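Local coordinates for nitrogenase molybdenum-iron protein alpha chain (Clostridium pasteurianum, PDB 4WES), which forms, with the beta chain, the molybdenum-iron component of nitrogenase, which reduces dinitrogen to ammonium at a molybdenum-iron-sulfur-carbon cofactor, at residues N40-P45 against D387-N392; N34-A39 against A370-Y375; G185-N190 against I393-V398; I47-G52 against I441-H446. All blocks are in the same frame, centred on the assembly; numbering follows the deposited sequence. Where two conformers were deposited one is given.

Contact 1 (N40-P45 against D387-N392)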
loop_
_atom_site.group_PDB
_atom_site.type_symbol
_atom_site.label_atom_id
_atom_site.label_comp_id
_atom_site.label_asym_id
_atom_site.label_seq_id
_atom_site.Cartn_x
_atom_site.Cartn_y
_atom_site.Cartn_z
ATOM N N ASN A 40 45.961 -1.562 11.207
ATOM C CA ASN A 40 45.740 -2.786 11.967
ATOM C C ASN A 40 46.206 -2.682 13.405
ATOM O O ASN A 40 46.780 -3.605 13.963
ATOM C CB ASN A 40 46.383 -3.978 11.228
ATOM C CG ASN A 40 46.040 -5.335 11.846
ATOM O OD1 ASN A 40 46.907 -6.265 11.850
ATOM N ND2 ASN A 40 44.861 -5.481 12.334
ATOM N N THR A 41 45.929 -1.534 14.021
ATOM C CA THR A 41 46.105 -1.344 15.454
ATOM C C THR A 41 44.736 -1.177 16.085
ATOM O O THR A 41 43.712 -1.060 15.409
ATOM C CB THR A 41 47.000 -0.146 15.769
ATOM O OG1 THR A 41 46.361 1.049 15.345
ATOM C CG2 THR A 41 48.366 -0.245 15.085
ATOM N N ARG A 42 44.692 -1.131 17.410
ATOM C CA ARG A 42 43.439 -1.037 18.123
ATOM C C ARG A 42 42.682 0.240 17.752
ATOM O O ARG A 42 43.254 1.258 17.347
ATOM C CB ARG A 42 43.664 -1.096 19.639
ATOM C CG ARG A 42 44.323 0.138 20.222
ATOM C CD ARG A 42 44.259 0.120 21.736
ATOM N NE ARG A 42 45.202 -0.796 22.327
ATOM C CZ ARG A 42 45.465 -0.870 23.629
ATOM N NH1 ARG A 42 44.839 -0.071 24.482
ATOM N NH2 ARG A 42 46.359 -1.740 24.077
ATOM N N THR A 43 41.368 0.180 17.862
ATOM C CA THR A 43 40.536 1.344 17.701
ATOM C C THR A 43 40.680 2.230 18.925
ATOM O O THR A 43 40.676 1.748 20.059
ATOM C CB THR A 43 39.057 0.944 17.587
ATOM O OG1 THR A 43 38.943 -0.151 16.655
ATOM C CG2 THR A 43 38.215 2.099 17.145
ATOM N N VAL A 44 40.781 3.544 18.731
ATOM C CA VAL A 44 40.733 4.453 19.885
ATOM C C VAL A 44 39.316 4.445 20.468
ATOM O O VAL A 44 38.350 4.694 19.753
ATOM C CB VAL A 44 41.108 5.892 19.466
ATOM C CG1 VAL A 44 40.998 6.813 20.661
ATOM C CG2 VAL A 44 42.502 5.952 18.875
ATOM N N PRO A 45 39.179 4.152 21.763
ATOM C CA PRO A 45 37.843 4.207 22.349
ATOM C C PRO A 45 37.187 5.571 22.216
ATOM O O PRO A 45 37.831 6.597 22.438
ATOM C CB PRO A 45 38.096 3.842 23.820
ATOM C CG PRO A 45 39.330 2.989 23.767
ATOM C CD PRO A 45 40.177 3.667 22.733
ATOM N N ASP A 387 51.648 -6.503 16.566
ATOM C CA ASP A 387 51.028 -5.624 17.510
ATOM C C ASP A 387 50.426 -6.448 18.679
ATOM O O ASP A 387 49.934 -7.578 18.502
ATOM C CB ASP A 387 49.985 -4.867 16.685
ATOM C CG ASP A 387 49.105 -4.039 17.499
ATOM O OD1 ASP A 387 49.318 -2.837 17.508
ATOM O OD2 ASP A 387 48.198 -4.630 18.079
ATOM N N ALA A 388 50.490 -5.916 19.888
ATOM C CA ALA A 388 50.044 -6.659 21.067
ATOM C C ALA A 388 48.546 -7.065 21.051
ATOM O O ALA A 388 48.151 -8.114 21.595
ATOM C CB ALA A 388 50.352 -5.862 22.322
ATOM N N ASP A 389 47.714 -6.242 20.432
ATOM C CA ASP A 389 46.280 -6.521 20.419
ATOM C C ASP A 389 45.856 -7.591 19.408
ATOM O O ASP A 389 44.707 -8.036 19.451
ATOM C CB ASP A 389 45.524 -5.215 20.191
ATOM C CG ASP A 389 45.708 -4.267 21.342
ATOM O OD1 ASP A 389 45.462 -4.686 22.471
ATOM O OD2 ASP A 389 46.152 -3.138 21.128
ATOM N N SER A 390 46.769 -8.017 18.542
ATOM C CA SER A 390 46.487 -9.131 17.614
ATOM C C SER A 390 47.464 -10.313 17.753
ATOM O O SER A 390 47.381 -11.270 16.998
ATOM C CB SER A 390 46.440 -8.640 16.167
ATOM O OG SER A 390 45.367 -7.744 15.984
ATOM N N LYS A 391 48.362 -10.269 18.732
ATOM C CA LYS A 391 49.413 -11.260 18.829
ATOM C C LYS A 391 48.905 -12.654 19.106
ATOM O O LYS A 391 49.587 -13.632 18.755
ATOM C CB LYS A 391 50.465 -10.860 19.867
ATOM C CG LYS A 391 50.022 -10.886 21.312
ATOM C CD LYS A 391 51.199 -10.564 22.237
ATOM C CE LYS A 391 50.737 -10.093 23.608
ATOM N NZ LYS A 391 49.783 -11.052 24.228
ATOM N N ASN A 392 47.731 -12.769 19.722
ATOM C CA ASN A 392 47.189 -14.084 20.058
ATOM C C ASN A 392 46.301 -14.710 18.986
ATOM O O ASN A 392 45.733 -15.792 19.183
ATOM C CB ASN A 392 46.464 -14.015 21.387
ATOM C CG ASN A 392 47.416 -13.720 22.548
ATOM O OD1 ASN A 392 48.580 -14.123 22.529
ATOM N ND2 ASN A 392 46.929 -13.013 23.556
HETATM O O HOH W 1 44.221 -7.820 13.473
HETATM O O HOH W 2 46.539 -5.372 16.043
HETATM O O HOH W 3 47.043 -1.894 18.878
HETATM O O HOH W 4 48.290 -2.377 22.617
#
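With CG of Arg-42 lying between its own backbone N and carbonyl carbon (chi1 71°) and the chain bent again at chi3 (76°), the guanidinium comes edge-on to Asp-389 OD2. Arg-42 NE meets this oxygen at 2.8 Å in a salt bridge, 16° out of the guanidinium plane and from above the carboxylate plane; NH2 adds a weak bond to the same oxygen at 3.3 Å, and a water accepts from NH2 and donates to OD2. Asp-387 OD1 rests 3.7 Å from Thr-41 CG2, while its OD2 accepts from the backbone N of Asp-389 (2.9 Å) and closes an Asx turn. Three more waters bridge the loops. One accepts from the backbone N of Arg-42 at 2.9 Å and donates to OD1 of Asp-387 and OD2 of Asp-389; another donates to Asn-40 O (2.7 Å) and is bonded to Ser-390 OG; a third joins Asn-40 ND2 to Ser-390 OG. Farther along the loop, Thr-43 OG1 bonds Gln-46 of the beta chain. Two direct bonds, one of them weak, against several water bridges imply a hydrated surface joint; Asp-389 OD2 gathers the arginine and two waters, a set of partners consistent with a charged carboxylate.

Contact 2 (N34-A39 against A370-Y375)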
loop_
_atom_site.group_PDB
_atom_site.type_symbol
_atom_site.label_atom_id
_atom_site.label_comp_id
_atom_site.label_asym_id
_atom_site.label_seq_id
_atom_site.Cartn_x
_atom_site.Cartn_y
_atom_site.Cartn_z
ATOM N N ASN A 34 55.478 6.810 -1.575
ATOM C CA ASN A 34 55.181 5.581 -0.870
ATOM C C ASN A 34 55.302 5.732 0.657
ATOM O O ASN A 34 56.005 4.980 1.304
ATOM C CB ASN A 34 56.093 4.458 -1.401
ATOM C CG ASN A 34 57.557 4.854 -1.450
ATOM O OD1 ASN A 34 57.920 6.034 -1.389
ATOM N ND2 ASN A 34 58.416 3.851 -1.574
ATOM N N PRO A 35 54.567 6.681 1.247
ATOM C CA PRO A 35 54.707 6.836 2.683
ATOM C C PRO A 35 54.249 5.608 3.440
ATOM O O PRO A 35 53.298 4.937 3.047
ATOM C CB PRO A 35 53.787 8.008 3.013
ATOM C CG PRO A 35 52.785 8.022 1.905
ATOM C CD PRO A 35 53.560 7.590 0.682
ATOM N N GLU A 36 54.897 5.347 4.553
ATOM C CA GLU A 36 54.466 4.299 5.463
ATOM C C GLU A 36 53.266 4.761 6.291
ATOM O O GLU A 36 53.263 5.884 6.808
ATOM C CB GLU A 36 55.631 3.945 6.374
ATOM C CG GLU A 36 55.342 2.972 7.466
ATOM C CD GLU A 36 56.598 2.421 8.155
ATOM O OE1 GLU A 36 56.390 1.705 9.171
ATOM O OE2 GLU A 36 57.753 2.686 7.697
ATOM N N ILE A 37 52.287 3.873 6.425
ATOM C CA ILE A 37 51.092 4.145 7.206
ATOM C C ILE A 37 51.121 3.240 8.429
ATOM O O ILE A 37 51.763 2.170 8.416
ATOM C CB ILE A 37 49.811 3.953 6.354
ATOM C CG1 ILE A 37 48.595 4.689 6.956
ATOM C CG2 ILE A 37 49.506 2.468 6.109
ATOM C CD1 ILE A 37 47.430 4.815 6.000
ATOM N N VAL A 38 50.389 3.633 9.464
ATOM C CA VAL A 38 50.072 2.783 10.604
ATOM C C VAL A 38 48.683 2.215 10.351
ATOM O O VAL A 38 47.763 2.956 10.041
ATOM C CB VAL A 38 50.131 3.550 11.938
ATOM C CG1 VAL A 38 49.781 2.604 13.093
ATOM C CG2 VAL A 38 51.509 4.148 12.149
ATOM N N ALA A 39 48.540 0.890 10.478
ATOM C CA ALA A 39 47.281 0.211 10.212
ATOM C C ALA A 39 47.169 -1.018 11.100
ATOM O O ALA A 39 48.165 -1.478 11.675
ATOM C CB ALA A 39 47.209 -0.182 8.751
ATOM N N ALA A 370 42.205 -2.831 6.982
ATOM C CA ALA A 370 43.280 -3.390 6.184
ATOM C C ALA A 370 44.605 -3.256 6.932
ATOM O O ALA A 370 44.752 -2.473 7.867
ATOM C CB ALA A 370 43.368 -2.680 4.843
ATOM N N HIS A 371 45.596 -4.003 6.463
ATOM C CA HIS A 371 46.901 -4.003 7.062
ATOM C C HIS A 371 47.855 -3.167 6.191
ATOM O O HIS A 371 47.507 -2.778 5.072
ATOM C CB HIS A 371 47.446 -5.428 7.248
ATOM C CG HIS A 371 46.579 -6.317 8.085
ATOM N ND1 HIS A 371 47.006 -7.569 8.467
ATOM C CD2 HIS A 371 45.305 -6.213 8.533
ATOM C CE1 HIS A 371 46.043 -8.175 9.137
ATOM N NE2 HIS A 371 44.997 -7.382 9.193
ATOM N N ARG A 372 49.087 -2.953 6.671
ATOM C CA ARG A 372 50.026 -2.139 5.904
ATOM C C ARG A 372 50.237 -2.699 4.503
ATOM O O ARG A 372 50.424 -1.922 3.563
ATOM C CB ARG A 372 51.362 -2.013 6.631
ATOM C CG ARG A 372 51.345 -1.000 7.773
ATOM C CD ARG A 372 52.721 -0.841 8.388
ATOM N NE ARG A 372 53.679 -0.377 7.396
ATOM C CZ ARG A 372 54.908 -0.830 7.285
ATOM N NH1 ARG A 372 55.429 -1.630 8.201
ATOM N NH2 ARG A 372 55.632 -0.442 6.257
ATOM N N ASP A 373 50.227 -4.028 4.339
ATOM C CA ASP A 373 50.427 -4.611 3.017
ATOM C C ASP A 373 49.330 -4.229 2.020
ATOM O O ASP A 373 49.584 -4.165 0.789
ATOM C CB ASP A 373 50.651 -6.138 3.053
ATOM C CG ASP A 373 49.749 -6.893 4.030
ATOM O OD1 ASP A 373 49.581 -6.484 5.187
ATOM O OD2 ASP A 373 49.299 -7.978 3.614
ATOM N N ASP A 374 48.091 -4.073 2.483
ATOM C CA ASP A 374 47.020 -3.642 1.579
ATOM C C ASP A 374 47.211 -2.197 1.122
ATOM O O ASP A 374 46.813 -1.840 0.012
ATOM C CB ASP A 374 45.666 -3.803 2.240
ATOM C CG ASP A 374 45.434 -5.237 2.686
ATOM O OD1 ASP A 374 45.232 -6.103 1.813
ATOM O OD2 ASP A 374 45.514 -5.460 3.906
ATOM N N TYR A 375 47.733 -1.344 2.008
ATOM C CA TYR A 375 48.019 0.053 1.662
ATOM C C TYR A 375 49.276 0.190 0.818
ATOM O O TYR A 375 49.273 0.905 -0.191
ATOM C CB TYR A 375 48.163 0.882 2.925
ATOM C CG TYR A 375 46.902 1.162 3.715
ATOM C CD1 TYR A 375 46.025 2.165 3.329
ATOM C CD2 TYR A 375 46.579 0.434 4.857
ATOM C CE1 TYR A 375 44.886 2.484 4.070
ATOM C CE2 TYR A 375 45.463 0.738 5.615
ATOM C CZ TYR A 375 44.609 1.772 5.226
ATOM O OH TYR A 375 43.497 2.095 5.932
#
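Ile-37 and Ala-39 lay their side chains against the ring of Tyr-375, while Glu-36 reaches over Arg-372. In Ile-37, CG1 is anti to the backbone N (chi1 -160°) and chi2 is also extended, which carries CD1 over one face of the tyrosine: it lies 4.1 Å from the ring centroid, only 15° off the normal, a CH-pi contact displaced from the ring centre. The CG2 branch touches Tyr-375 CG at 3.8 Å, and the Ala-39 methyl reaches CE2 at 3.7 Å. The ring belongs to the first turn of helix 372-376, with His-371 at the N-cap position; His-371 N donates to the anti lone pair of Asp-374 OD2 (2.9 Å). The non-helical 34-39 run therefore packs along the start of a short helix; Ala-370, just ahead of the N-cap residue, has its side chain about 7 Å from the molybdenum-iron cofactor. Beyond the ring, Tyr-375 OH bonds Asp-442 and the N of Phe-367. Arg-372, bent at chi3, presents a guanidinium face to the extended Glu-36, the planes stacked 17° apart. Glu-36 OE1 and Arg-372 NH1, 3.6 Å apart, form a long, purely electrostatic salt bridge, since no N-H points at the oxygen; Arg-372 NE is directed instead to Glu-376 in a salt bridge.

Contact 3 (G185-N190 against I393-V398). With ICS (iron-sulfur-molybdenum cluster with interstitial carbon), chain F.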
loop_
_atom_site.group_PDB
_atom_site.type_symbol
_atom_site.label_atom_id
_atom_site.label_comp_id
_atom_site.label_asym_id
_atom_site.label_seq_id
_atom_site.Cartn_x
_atom_site.Cartn_y
_atom_site.Cartn_z
ATOM N N GLY A 185 38.894 -12.104 12.400
ATOM C CA GLY A 185 37.942 -13.133 12.015
ATOM C C GLY A 185 38.251 -13.786 10.674
ATOM O O GLY A 185 38.057 -14.980 10.509
ATOM N N HIS A 186 38.745 -13.006 9.717
ATOM C CA HIS A 186 39.178 -13.599 8.466
ATOM C C HIS A 186 40.259 -14.634 8.733
ATOM O O HIS A 186 40.237 -15.753 8.200
ATOM C CB HIS A 186 39.823 -12.584 7.529
ATOM C CG HIS A 186 38.986 -11.405 7.159
ATOM N ND1 HIS A 186 39.578 -10.224 6.754
ATOM C CD2 HIS A 186 37.648 -11.224 7.125
ATOM C CE1 HIS A 186 38.614 -9.378 6.453
ATOM N NE2 HIS A 186 37.446 -9.940 6.687
ATOM N N HIS A 187 41.237 -14.241 9.551
ATOM C CA HIS A 187 42.396 -15.113 9.788
ATOM C C HIS A 187 41.934 -16.409 10.480
ATOM O O HIS A 187 42.333 -17.514 10.113
ATOM C CB HIS A 187 43.412 -14.350 10.613
ATOM C CG HIS A 187 44.761 -14.983 10.665
ATOM N ND1 HIS A 187 45.871 -14.279 11.047
ATOM C CD2 HIS A 187 45.192 -16.216 10.341
ATOM C CE1 HIS A 187 46.939 -15.049 10.984
ATOM N NE2 HIS A 187 46.547 -16.234 10.564
ATOM N N ILE A 188 41.088 -16.262 11.491
ATOM C CA ILE A 188 40.559 -17.398 12.228
ATOM C C ILE A 188 39.779 -18.314 11.281
ATOM O O ILE A 188 39.924 -19.561 11.328
ATOM C CB ILE A 188 39.680 -16.892 13.397
ATOM C CG1 ILE A 188 40.567 -16.223 14.459
ATOM C CG2 ILE A 188 38.884 -18.037 14.033
ATOM C CD1 ILE A 188 39.830 -15.296 15.411
ATOM N N ALA A 189 38.960 -17.768 10.394
ATOM C CA ALA A 189 38.241 -18.582 9.444
ATOM C C ALA A 189 39.203 -19.307 8.518
ATOM O O ALA A 189 39.033 -20.510 8.236
ATOM C CB ALA A 189 37.261 -17.747 8.637
ATOM N N ASN A 190 40.180 -18.581 7.980
ATOM C CA ASN A 190 41.094 -19.182 7.017
ATOM C C ASN A 190 41.840 -20.369 7.601
ATOM O O ASN A 190 42.088 -21.351 6.908
ATOM C CB ASN A 190 42.135 -18.168 6.500
ATOM C CG ASN A 190 41.653 -17.283 5.330
ATOM O OD1 ASN A 190 42.320 -17.228 4.313
ATOM N ND2 ASN A 190 40.516 -16.614 5.485
ATOM N N ILE A 393 46.164 -14.043 17.850
ATOM C CA ILE A 393 45.484 -14.675 16.699
ATOM C C ILE A 393 46.391 -15.798 16.211
ATOM O O ILE A 393 47.518 -15.542 15.873
ATOM C CB ILE A 393 45.190 -13.653 15.583
ATOM C CG1 ILE A 393 44.327 -12.501 16.121
ATOM C CG2 ILE A 393 44.558 -14.346 14.397
ATOM C CD1 ILE A 393 43.070 -12.945 16.829
ATOM N N PRO A 394 45.890 -17.052 16.181
ATOM C CA PRO A 394 46.804 -18.147 15.862
ATOM C C PRO A 394 47.372 -18.102 14.442
ATOM O O PRO A 394 46.672 -17.766 13.486
ATOM C CB PRO A 394 45.919 -19.395 16.020
ATOM C CG PRO A 394 44.909 -18.994 17.026
ATOM C CD PRO A 394 44.599 -17.570 16.656
ATOM N N GLU A 395 48.633 -18.486 14.342
ATOM C CA GLU A 395 49.317 -18.672 13.082
ATOM C C GLU A 395 49.519 -20.159 12.843
ATOM O O GLU A 395 50.051 -20.870 13.698
ATOM C CB GLU A 395 50.690 -18.019 13.142
ATOM C CG GLU A 395 50.701 -16.520 13.313
ATOM C CD GLU A 395 50.169 -15.791 12.090
ATOM O OE1 GLU A 395 49.830 -14.598 12.238
ATOM O OE2 GLU A 395 50.101 -16.411 11.000
ATOM N N ILE A 396 49.110 -20.622 11.681
ATOM C CA ILE A 396 49.409 -21.990 11.378
ATOM C C ILE A 396 50.388 -22.059 10.231
ATOM O O ILE A 396 50.546 -21.126 9.431
ATOM C CB ILE A 396 48.164 -22.825 11.108
ATOM C CG1 ILE A 396 47.551 -22.404 9.774
ATOM C CG2 ILE A 396 47.184 -22.706 12.283
ATOM C CD1 ILE A 396 46.489 -23.349 9.256
ATOM N N THR A 397 51.146 -23.141 10.233
ATOM C CA THR A 397 52.107 -23.345 9.180
ATOM C C THR A 397 51.786 -24.642 8.493
ATOM O O THR A 397 51.383 -25.624 9.120
ATOM C CB THR A 397 53.575 -23.391 9.652
ATOM O OG1 THR A 397 53.863 -24.679 10.177
ATOM C CG2 THR A 397 53.894 -22.305 10.694
ATOM N N VAL A 398 51.893 -24.619 7.175
ATOM C CA VAL A 398 51.720 -25.826 6.378
ATOM C C VAL A 398 53.049 -26.147 5.703
ATOM O O VAL A 398 53.935 -25.313 5.645
ATOM C CB VAL A 398 50.581 -25.690 5.340
ATOM C CG1 VAL A 398 49.231 -25.484 6.018
ATOM C CG2 VAL A 398 50.871 -24.563 4.359
HETATM FE FE1 ICS F . 37.178 -8.475 1.552
HETATM MO MO1 ICS F . 31.722 -5.014 4.129
HETATM FE FE2 ICS F . 35.853 -7.873 3.776
HETATM FE FE3 ICS F . 34.513 -8.297 1.502
HETATM FE FE4 ICS F . 36.037 -6.138 1.776
HETATM FE FE5 ICS F . 34.031 -4.841 2.755
HETATM FE FE6 ICS F . 33.812 -6.599 4.701
HETATM FE FE7 ICS F . 32.517 -6.974 2.489
HETATM C CX ICS F . 34.504 -6.769 2.806
HETATM S S1A ICS F . 37.765 -6.873 3.101
HETATM S S1B ICS F . 33.818 -4.385 4.955
HETATM S S2A ICS F . 35.757 -9.842 2.649
HETATM S S2B ICS F . 35.174 -7.820 5.895
HETATM S S3A ICS F . 35.711 -3.942 1.548
HETATM S S3B ICS F . 31.725 -7.349 4.555
HETATM S S4A ICS F . 35.900 -7.469 -0.088
HETATM S S4B ICS F . 32.005 -4.922 1.807
HETATM S S5A ICS F . 32.352 -8.625 1.039
HETATM O O HOH W 5 47.701 -18.703 9.972
#
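Around the His-187 imidazole, the 393-398 run supplies three residues to the first shell, and Tyr-268 of helix 263-277 also stacks directly on the ring. Glu-395 OE1 comes to the ring edge, in plane, 3.2 Å from CE1, with its carboxylate turned 64° from the ring. The carbonyl O of Pro-394 lies over one face, 3.3 Å from NE2, at an angle too poor for a hydrogen bond, and Ile-393 CG2 reaches ND1 at 3.6 Å. NE2 is bonded instead, near the ring plane, to a water at 2.8 Å, which accepts from Ile-396 N (2.9 Å) and donates weakly to Glu-395 OE2. The ring is placed by its CG anti to the backbone N (chi1 -167°), and a bend at chi2 of Glu-395 (-68°) returns the carboxylate to it. Ile-188 and Ile-393 meet through their CD1 methyls at 4.2 Å.

Further out, Asn-191 bonds Pro-394 O. The preceding residue, His-186, turns to the cofactor: NE2 lies 3.2 Å from S2B, which meets the ring edge in plane. Its carbonyl O accepts from Asn-190 N and from Asn-190 ND2 (2.9 Å), the latter from above the carbonyl plane. Helix 182-196 thus carries two adjacent histidines, one to the metal cluster and one to this loop. The carboxylate beside CE1 would be expected to favour positive character on the His-187 ring, whose NE2 is linked to the loop backbone through one water.

Contact 4 (I47-G52 against I441-H446)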
loop_
_atom_site.group_PDB
_atom_site.type_symbol
_atom_site.label_atom_id
_atom_site.label_comp_id
_atom_site.label_asym_id
_atom_site.label_seq_id
_atom_site.Cartn_x
_atom_site.Cartn_y
_atom_site.Cartn_z
ATOM N N ILE A 47 35.941 7.200 19.565
ATOM C CA ILE A 47 36.258 8.006 18.404
ATOM C C ILE A 47 35.168 7.983 17.301
ATOM O O ILE A 47 35.254 8.765 16.361
ATOM C CB ILE A 47 37.669 7.576 17.925
ATOM C CG1 ILE A 47 38.422 8.768 17.323
ATOM C CG2 ILE A 47 37.573 6.391 16.981
ATOM C CD1 ILE A 47 39.925 8.654 17.218
ATOM N N ILE A 48 34.199 7.065 17.438
ATOM C CA ILE A 48 33.163 6.815 16.417
ATOM C C ILE A 48 33.818 6.189 15.161
ATOM O O ILE A 48 34.069 6.831 14.166
ATOM C CB ILE A 48 32.218 7.985 16.103
ATOM C CG1 ILE A 48 31.622 8.532 17.398
ATOM C CG2 ILE A 48 31.117 7.516 15.161
ATOM C CD1 ILE A 48 30.687 9.718 17.227
ATOM N N THR A 49 34.080 4.898 15.292
ATOM C CA THR A 49 34.655 4.053 14.266
ATOM C C THR A 49 33.541 3.419 13.425
ATOM O O THR A 49 32.400 3.293 13.873
ATOM C CB THR A 49 35.494 2.921 14.929
ATOM O OG1 THR A 49 36.152 2.153 13.910
ATOM C CG2 THR A 49 34.676 2.001 15.823
ATOM N N ALA A 50 33.903 2.945 12.246
ATOM C CA ALA A 50 33.001 2.112 11.450
ATOM C C ALA A 50 33.245 0.609 11.655
ATOM O O ALA A 50 32.464 -0.197 11.191
ATOM C CB ALA A 50 33.129 2.448 9.984
ATOM N N ARG A 51 34.320 0.275 12.358
ATOM C CA ARG A 51 34.744 -1.136 12.517
ATOM C C ARG A 51 33.758 -2.023 13.210
ATOM O O ARG A 51 32.993 -1.603 14.087
ATOM C CB ARG A 51 36.040 -1.193 13.325
ATOM C CG ARG A 51 37.266 -0.743 12.558
ATOM C CD ARG A 51 38.453 -0.674 13.476
ATOM N NE ARG A 51 39.701 -0.645 12.760
ATOM C CZ ARG A 51 40.886 -0.760 13.313
ATOM N NH1 ARG A 51 41.017 -0.782 14.626
ATOM N NH2 ARG A 51 41.964 -0.844 12.552
ATOM N N GLY A 52 33.834 -3.312 12.831
ATOM C CA GLY A 52 33.155 -4.383 13.544
ATOM C C GLY A 52 34.125 -5.286 14.260
ATOM O O GLY A 52 35.228 -4.884 14.604
ATOM N N ILE A 441 43.441 7.574 4.799
ATOM C CA ILE A 441 43.014 7.647 6.198
ATOM C C ILE A 441 42.595 6.248 6.671
ATOM O O ILE A 441 41.555 5.714 6.272
ATOM C CB ILE A 441 41.833 8.617 6.410
ATOM C CG1 ILE A 441 42.141 10.019 5.847
ATOM C CG2 ILE A 441 41.511 8.667 7.893
ATOM C CD1 ILE A 441 40.944 10.952 5.874
ATOM N N ASP A 442 43.393 5.665 7.545
ATOM C CA ASP A 442 43.107 4.365 8.134
ATOM C C ASP A 442 42.182 4.535 9.332
ATOM O O ASP A 442 42.388 5.401 10.182
ATOM C CB ASP A 442 44.408 3.676 8.543
ATOM C CG ASP A 442 44.187 2.350 9.208
ATOM O OD1 ASP A 442 43.765 1.423 8.480
ATOM O OD2 ASP A 442 44.410 2.257 10.432
ATOM N N ASP A 443 41.167 3.667 9.422
ATOM C CA ASP A 443 40.173 3.730 10.497
ATOM C C ASP A 443 39.606 5.151 10.595
ATOM O O ASP A 443 39.502 5.742 11.671
ATOM C CB ASP A 443 40.755 3.237 11.829
ATOM C CG ASP A 443 39.703 2.874 12.888
ATOM O OD1 ASP A 443 38.483 2.857 12.621
ATOM O OD2 ASP A 443 40.151 2.629 14.057
ATOM N N MET A 444 39.204 5.696 9.466
ATOM C CA MET A 444 38.573 7.025 9.414
ATOM C C MET A 444 37.371 7.079 10.309
ATOM O O MET A 444 36.465 6.232 10.206
ATOM C CB MET A 444 38.125 7.310 7.976
ATOM C CG MET A 444 37.592 8.719 7.816
ATOM S SD MET A 444 36.798 9.024 6.212
ATOM C CE MET A 444 35.329 8.063 6.372
ATOM N N ASN A 445 37.332 8.092 11.171
ATOM C CA ASN A 445 36.213 8.267 12.093
ATOM C C ASN A 445 35.325 9.420 11.664
ATOM O O ASN A 445 35.600 10.108 10.694
ATOM C CB ASN A 445 36.730 8.387 13.519
ATOM C CG ASN A 445 37.634 9.570 13.696
ATOM O OD1 ASN A 445 37.277 10.708 13.352
ATOM N ND2 ASN A 445 38.821 9.340 14.258
ATOM N N HIS A 446 34.256 9.641 12.415
ATOM C CA HIS A 446 33.288 10.672 12.060
ATOM C C HIS A 446 33.932 12.048 11.993
ATOM O O HIS A 446 33.694 12.794 11.061
ATOM C CB HIS A 446 32.127 10.656 13.067
ATOM C CG HIS A 446 31.133 11.721 12.818
ATOM N ND1 HIS A 446 30.341 11.754 11.693
ATOM C CD2 HIS A 446 30.858 12.849 13.513
ATOM C CE1 HIS A 446 29.625 12.858 11.712
ATOM N NE2 HIS A 446 29.891 13.511 12.817
HETATM O O HOH W 6 36.472 3.613 10.958
HETATM O O HOH W 7 43.530 -0.926 9.826
HETATM O O HOH W 8 44.441 0.687 12.697
#
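Neither run is regular where they meet: the directions of Ile-47 to Arg-51 and Asp-442 to His-446 lie 119° apart, and the CA atoms come closest at Thr-49 and Asn-445, 5.0 Å. One weak backbone bond joins them, His-446 N to Ile-48 O (3.3 Å). Thr-49, its OG1 anti to the backbone N (chi1 -175°), donates to the syn lone pair of Asp-443 OD1 at 2.8 Å and accepts from Arg-51 N at 3.0 Å, completing an ST turn. A water accepts from Ala-50 N and donates to Asp-443 OD1 and Met-444 O. Asp-443 OD2 lies over one guanidinium face of Arg-51, the planes stacked 17° apart, with NE at 3.6 Å: a salt bridge of charges alone. Arg-51 directs NE to Glu-368 O and NH1 to Thr-41 O. Ile-48 CG2 packs alongside His-446 CB at 3.9 Å. Asn-445, with CG between its backbone N and carbonyl carbon, N-caps helix 446-456, OD1 bonded to Asp-448 N; ND2, bonded to Tyr-13 OH, approaches Ile-47, whose two conformers leave that closeness doubtful. The joint lies where strand 439-441 passes into that helix, with helix 15-22 and strand 338-343 beside it and Tyr-95 of the beta chain bonded to Ile-47 O.

From the N terminus, one long loop between strand 25-27 and helix 54-63 supplies the first segment of contacts 2, 1 and 4 in turn. Contact 2 closes onto helix 372-376, contact 1 onto the loop after it, and contact 4 onto the turn between strand 439-441 and helix 446-456. Contact 3 starts later, on helix 182-196, and closes onto residues 393-398, directly following the second segment of contact 1. It thus lies wholly within the span of contact 4, whereas every other pair crosses. Contacts 1 and 2 touch through Asn-40 and His-371; contact 4 reaches contact 1 through Arg-51 and contact 2 through Asp-442. Contact 3 touches neither contact 2 nor contact 4.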